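Local atomic coordinates of protein adenylyltransferase VopS (Vibrio parahaemolyticus, PDB entry 3LET), a protein that transfers AMP from ATP to a threonine of host Rho GTPases, blocking their binding to downstream effectors and so inhibiting actin assembly in infected cells. Residues 167-179 against 286-299. Numbering follows the deposited sequence.
Sequences NNVERAAAWIINA and RMLYAIAELRNDSF
Ala-172 against Ala-290 and Trp-175 against Phe-299 join an antiparallel helix pair and the chain that follows it: helix 168-179 packs along helix 281-295 of the Fic (Fido) fold, which follows the Gly-280 to Gly-282 loop, a probable ATP-binding element. The axes run 10.0 Å apart at 170°, close enough for Ala-172 CB to meet Ala-290 CB at 3.9 Å. Beside this small-residue seam, Ile-176 CD1 packs against Ala-290 CB, and Leu-294 turns CD1 to Val-169 CG2 and CD2 to the backbone and CB of Asn-168. A Schellman motif with Asp-297 at positive phi ends the second helix, and the chain then turns back so that Phe-299 drops its ring onto helix 168-179. Ala-172 CA sits over that ring's face in a CH-pi contact, 3.6 Å from the centroid. Trp-175, its indole swung away from the backbone N (chi1 174°), reaches across to Phe-299 CZ and Tyr-289 CD2, both rings meeting it obliquely, while Phe-160 packs edge-to-face with it. The aliphatic part of Arg-286, a likely ATP ligand, crosses the indole at about a right angle, with CD over one face toward the rim; its guanidinium continues past Ala-179 to a salt bridge with Glu-307. At the far end Arg-171, also paired with Glu-157, bends at chi3 (58°): near its guanidinium plane, NH1 donates to side-chain OD1 of Asn-168 at 3.0 Å and to backbone O of Phe-299 at 2.9 Å.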
loop_
_atom_site.group_PDB
_atom_site.type_symbol
_atom_site.label_atom_id
_atom_site.label_comp_id
_atom_site.label_asym_id
_atom_site.label_seq_id
_atom_site.Cartn_x
_atom_site.Cartn_y
_atom_site.Cartn_z
ATOM N N ASN A 167 -20.900 -27.274 8.772
ATOM C CA ASN A 167 -19.440 -27.334 8.901
ATOM C C ASN A 167 -18.871 -25.901 8.744
ATOM O O ASN A 167 -19.348 -25.127 7.911
ATOM C CB ASN A 167 -18.906 -28.361 7.871
ATOM C CG ASN A 167 -17.502 -28.061 7.345
ATOM O OD1 ASN A 167 -17.290 -27.074 6.665
ATOM N ND2 ASN A 167 -16.551 -28.975 7.592
ATOM N N ASN A 168 -17.887 -25.525 9.561
ATOM C CA ASN A 168 -17.485 -24.126 9.625
ATOM C C ASN A 168 -16.820 -23.665 8.342
ATOM O O ASN A 168 -16.989 -22.515 7.937
ATOM C CB ASN A 168 -16.556 -23.880 10.812
ATOM C CG ASN A 168 -17.329 -23.670 12.099
ATOM O OD1 ASN A 168 -18.485 -23.253 12.075
ATOM N ND2 ASN A 168 -16.703 -23.957 13.221
ATOM N N VAL A 169 -16.085 -24.561 7.691
ATOM C CA VAL A 169 -15.422 -24.191 6.438
ATOM C C VAL A 169 -16.462 -23.901 5.368
ATOM O O VAL A 169 -16.332 -22.935 4.611
ATOM C CB VAL A 169 -14.467 -25.311 5.938
ATOM C CG1 VAL A 169 -13.901 -24.961 4.581
ATOM C CG2 VAL A 169 -13.345 -25.517 6.935
ATOM N N GLU A 170 -17.526 -24.697 5.308
ATOM C CA GLU A 170 -18.560 -24.412 4.312
ATOM C C GLU A 170 -19.378 -23.164 4.647
ATOM O O GLU A 170 -19.762 -22.393 3.734
ATOM C CB GLU A 170 -19.456 -25.654 4.095
ATOM C CG GLU A 170 -18.704 -26.785 3.407
ATOM C CD GLU A 170 -19.558 -28.043 3.294
ATOM O OE1 GLU A 170 -20.449 -28.085 2.428
ATOM O OE2 GLU A 170 -19.344 -28.979 4.084
ATOM N N ARG A 171 -19.609 -22.922 5.941
ATOM C CA ARG A 171 -20.303 -21.712 6.365
ATOM C C ARG A 171 -19.480 -20.465 6.002
ATOM O O ARG A 171 -20.016 -19.466 5.521
ATOM C CB ARG A 171 -20.546 -21.717 7.889
ATOM C CG ARG A 171 -21.575 -22.796 8.317
ATOM C CD ARG A 171 -21.808 -22.801 9.828
ATOM N NE ARG A 171 -22.266 -21.494 10.283
ATOM C CZ ARG A 171 -21.588 -20.694 11.101
ATOM N NH1 ARG A 171 -20.412 -21.061 11.614
ATOM N NH2 ARG A 171 -22.126 -19.528 11.443
ATOM N N ALA A 172 -18.178 -20.529 6.245
ATOM C CA ALA A 172 -17.309 -19.381 5.945
ATOM C C ALA A 172 -17.285 -19.151 4.440
ATOM O O ALA A 172 -17.392 -18.019 3.992
ATOM C CB ALA A 172 -15.918 -19.629 6.469
ATOM N N ALA A 173 -17.153 -20.220 3.657
ATOM C CA ALA A 173 -17.204 -20.091 2.191
ATOM C C ALA A 173 -18.494 -19.427 1.729
ATOM O O ALA A 173 -18.463 -18.494 0.940
ATOM C CB ALA A 173 -17.026 -21.445 1.500
ATOM N N ALA A 174 -19.636 -19.872 2.246
ATOM C CA ALA A 174 -20.918 -19.262 1.894
ATOM C C ALA A 174 -20.989 -17.780 2.203
ATOM O O ALA A 174 -21.592 -17.003 1.449
ATOM C CB ALA A 174 -22.077 -19.985 2.640
ATOM N N TRP A 175 -20.395 -17.399 3.330
ATOM C CA TRP A 175 -20.406 -16.013 3.782
ATOM C C TRP A 175 -19.593 -15.179 2.810
ATOM O O TRP A 175 -20.050 -14.135 2.359
ATOM C CB TRP A 175 -19.817 -15.910 5.180
ATOM C CG TRP A 175 -19.653 -14.484 5.651
ATOM C CD1 TRP A 175 -20.649 -13.566 5.945
ATOM C CD2 TRP A 175 -18.419 -13.844 5.932
ATOM N NE1 TRP A 175 -20.077 -12.382 6.375
ATOM C CE2 TRP A 175 -18.716 -12.534 6.381
ATOM C CE3 TRP A 175 -17.079 -14.254 5.860
ATOM C CZ2 TRP A 175 -17.715 -11.633 6.723
ATOM C CZ3 TRP A 175 -16.095 -13.353 6.213
ATOM C CH2 TRP A 175 -16.421 -12.064 6.626
ATOM N N ILE A 176 -18.398 -15.649 2.487
ATOM C CA ILE A 176 -17.542 -14.899 1.554
ATOM C C ILE A 176 -18.230 -14.794 0.181
ATOM O O ILE A 176 -18.296 -13.726 -0.423
ATOM C CB ILE A 176 -16.156 -15.575 1.405
ATOM C CG1 ILE A 176 -15.441 -15.662 2.761
ATOM C CG2 ILE A 176 -15.275 -14.766 0.419
ATOM C CD1 ILE A 176 -14.224 -16.600 2.754
ATOM N N ILE A 177 -18.737 -15.923 -0.307
ATOM C CA ILE A 177 -19.340 -16.002 -1.628
ATOM C C ILE A 177 -20.506 -15.041 -1.710
ATOM O O ILE A 177 -20.655 -14.327 -2.700
ATOM C CB ILE A 177 -19.809 -17.449 -1.943
ATOM C CG1 ILE A 177 -18.591 -18.324 -2.254
ATOM C CG2 ILE A 177 -20.802 -17.478 -3.141
ATOM C CD1 ILE A 177 -18.861 -19.875 -2.195
ATOM N N ASN A 178 -21.317 -14.989 -0.652
ATOM C CA ASN A 178 -22.490 -14.124 -0.632
ATOM C C ASN A 178 -22.137 -12.645 -0.594
ATOM O O ASN A 178 -22.760 -11.817 -1.280
ATOM C CB ASN A 178 -23.354 -14.442 0.580
ATOM C CG ASN A 178 -24.626 -13.632 0.602
ATOM O OD1 ASN A 178 -25.539 -13.873 -0.181
ATOM N ND2 ASN A 178 -24.684 -12.655 1.489
ATOM N N ALA A 179 -21.110 -12.319 0.175
ATOM C CA ALA A 179 -20.670 -10.938 0.298
ATOM C C ALA A 179 -20.085 -10.398 -1.019
ATOM O O ALA A 179 -20.176 -9.193 -1.294
ATOM C CB ALA A 179 -19.664 -10.805 1.447
ATOM N N ARG A 286 -12.323 -10.334 3.820
ATOM C CA ARG A 286 -13.216 -11.435 4.246
ATOM C C ARG A 286 -12.540 -12.791 4.190
ATOM O O ARG A 286 -12.737 -13.617 5.064
ATOM C CB ARG A 286 -14.479 -11.442 3.383
ATOM C CG ARG A 286 -15.277 -10.168 3.582
ATOM C CD ARG A 286 -16.742 -10.283 3.145
ATOM N NE ARG A 286 -17.401 -8.989 3.377
ATOM C CZ ARG A 286 -17.374 -7.991 2.510
ATOM N NH1 ARG A 286 -16.777 -8.161 1.336
ATOM N NH2 ARG A 286 -17.947 -6.832 2.802
ATOM N N MET A 287 -11.729 -13.031 3.163
ATOM C CA MET A 287 -11.013 -14.303 3.106
ATOM C C MET A 287 -10.040 -14.395 4.290
ATOM O O MET A 287 -9.947 -15.445 4.937
ATOM C CB MET A 287 -10.297 -14.447 1.754
ATOM C CG MET A 287 -9.334 -15.626 1.656
ATOM S SD MET A 287 -10.241 -17.208 1.606
ATOM C CE MET A 287 -10.825 -17.192 -0.106
ATOM N N LEU A 288 -9.289 -13.327 4.604
ATOM C CA LEU A 288 -8.360 -13.434 5.762
ATOM C C LEU A 288 -9.100 -13.589 7.099
ATOM O O LEU A 288 -8.633 -14.291 7.994
ATOM C CB LEU A 288 -7.386 -12.241 5.867
ATOM C CG LEU A 288 -6.433 -12.135 4.668
ATOM C CD1 LEU A 288 -5.492 -10.952 4.892
ATOM C CD2 LEU A 288 -5.617 -13.386 4.463
ATOM N N TYR A 289 -10.243 -12.930 7.236
ATOM C CA TYR A 289 -11.044 -13.062 8.455
ATOM C C TYR A 289 -11.441 -14.529 8.610
ATOM O O TYR A 289 -11.277 -15.105 9.698
ATOM C CB TYR A 289 -12.311 -12.201 8.354
ATOM C CG TYR A 289 -13.271 -12.417 9.525
ATOM C CD1 TYR A 289 -13.027 -11.815 10.766
ATOM C CD2 TYR A 289 -14.411 -13.212 9.375
ATOM C CE1 TYR A 289 -13.898 -11.987 11.843
ATOM C CE2 TYR A 289 -15.305 -13.411 10.471
ATOM C CZ TYR A 289 -15.039 -12.794 11.682
ATOM O OH TYR A 289 -15.904 -13.006 12.745
ATOM N N ALA A 290 -11.983 -15.116 7.534
ATOM C CA ALA A 290 -12.432 -16.516 7.561
ATOM C C ALA A 290 -11.285 -17.470 7.840
ATOM O O ALA A 290 -11.435 -18.405 8.609
ATOM C CB ALA A 290 -13.113 -16.911 6.250
ATOM N N ILE A 291 -10.140 -17.277 7.201
ATOM C CA ILE A 291 -9.025 -18.176 7.455
ATOM C C ILE A 291 -8.611 -18.084 8.916
ATOM O O ILE A 291 -8.377 -19.108 9.561
ATOM C CB ILE A 291 -7.822 -17.841 6.574
ATOM C CG1 ILE A 291 -8.166 -18.083 5.095
ATOM C CG2 ILE A 291 -6.593 -18.661 6.988
ATOM C CD1 ILE A 291 -7.129 -17.403 4.144
ATOM N N ALA A 292 -8.502 -16.864 9.438
ATOM C CA ALA A 292 -8.118 -16.693 10.851
ATOM C C ALA A 292 -9.131 -17.402 11.755
ATOM O O ALA A 292 -8.770 -18.090 12.713
ATOM C CB ALA A 292 -8.012 -15.197 11.233
ATOM N N GLU A 293 -10.405 -17.256 11.430
ATOM C CA GLU A 293 -11.453 -17.875 12.247
ATOM C C GLU A 293 -11.322 -19.390 12.227
ATOM O O GLU A 293 -11.469 -20.060 13.266
ATOM C CB GLU A 293 -12.832 -17.511 11.716
ATOM C CG GLU A 293 -13.258 -16.091 12.008
ATOM C CD GLU A 293 -13.630 -15.922 13.470
ATOM O OE1 GLU A 293 -14.739 -16.348 13.861
ATOM O OE2 GLU A 293 -12.807 -15.377 14.223
ATOM N N LEU A 294 -11.086 -19.937 11.039
ATOM C CA LEU A 294 -11.087 -21.394 10.880
ATOM C C LEU A 294 -9.880 -21.965 11.603
ATOM O O LEU A 294 -9.974 -23.004 12.255
ATOM C CB LEU A 294 -11.098 -21.799 9.404
ATOM C CG LEU A 294 -12.384 -21.457 8.654
ATOM C CD1 LEU A 294 -12.258 -21.830 7.197
ATOM C CD2 LEU A 294 -13.624 -22.157 9.273
ATOM N N ARG A 295 -8.751 -21.259 11.547
ATOM C CA ARG A 295 -7.560 -21.725 12.244
ATOM C C ARG A 295 -7.763 -21.678 13.748
ATOM O O ARG A 295 -7.013 -22.322 14.501
ATOM C CB ARG A 295 -6.342 -20.892 11.833
ATOM C CG ARG A 295 -5.947 -21.153 10.385
ATOM C CD ARG A 295 -4.722 -20.343 9.995
ATOM N NE ARG A 295 -4.245 -20.681 8.655
ATOM C CZ ARG A 295 -3.158 -20.136 8.125
ATOM N NH1 ARG A 295 -2.481 -19.224 8.827
ATOM N NH2 ARG A 295 -2.766 -20.483 6.903
ATOM N N ASN A 296 -8.757 -20.910 14.192
ATOM C CA ASN A 296 -9.120 -20.893 15.609
ATOM C C ASN A 296 -10.355 -21.761 15.894
ATOM O O ASN A 296 -11.043 -21.557 16.897
ATOM C CB ASN A 296 -9.368 -19.462 16.103
ATOM C CG ASN A 296 -9.236 -19.334 17.623
ATOM O OD1 ASN A 296 -8.312 -19.878 18.221
ATOM N ND2 ASN A 296 -10.151 -18.607 18.241
ATOM N N ASP A 297 -10.631 -22.708 15.003
ATOM C CA ASP A 297 -11.745 -23.675 15.160
ATOM C C ASP A 297 -13.094 -22.995 15.394
ATOM O O ASP A 297 -13.885 -23.370 16.281
ATOM C CB ASP A 297 -11.436 -24.662 16.311
ATOM C CG ASP A 297 -12.383 -25.864 16.332
ATOM O OD1 ASP A 297 -12.892 -26.244 15.254
ATOM O OD2 ASP A 297 -12.612 -26.439 17.428
ATOM N N SER A 298 -13.393 -21.991 14.592
ATOM C CA SER A 298 -14.649 -21.271 14.776
ATOM C C SER A 298 -15.031 -20.609 13.476
ATOM O O SER A 298 -14.226 -20.530 12.563
ATOM C CB SER A 298 -14.496 -20.204 15.860
ATOM O OG SER A 298 -13.667 -19.138 15.407
ATOM N N PHE A 299 -16.269 -20.159 13.375
ATOM C CA PHE A 299 -16.593 -19.185 12.344
ATOM C C PHE A 299 -17.816 -18.383 12.745
ATOM O O PHE A 299 -18.910 -18.911 12.844
ATOM C CB PHE A 299 -16.808 -19.783 10.954
ATOM C CG PHE A 299 -17.222 -18.741 9.960
ATOM C CD1 PHE A 299 -16.350 -17.700 9.643
ATOM C CD2 PHE A 299 -18.504 -18.708 9.451
ATOM C CE1 PHE A 299 -16.729 -16.707 8.806
ATOM C CE2 PHE A 299 -18.894 -17.699 8.606
ATOM C CZ PHE A 299 -17.997 -16.695 8.267
HETATM O O HOH W 1 -14.103 -25.315 12.882
HETATM O O HOH W 2 -21.974 -18.377 14.096
#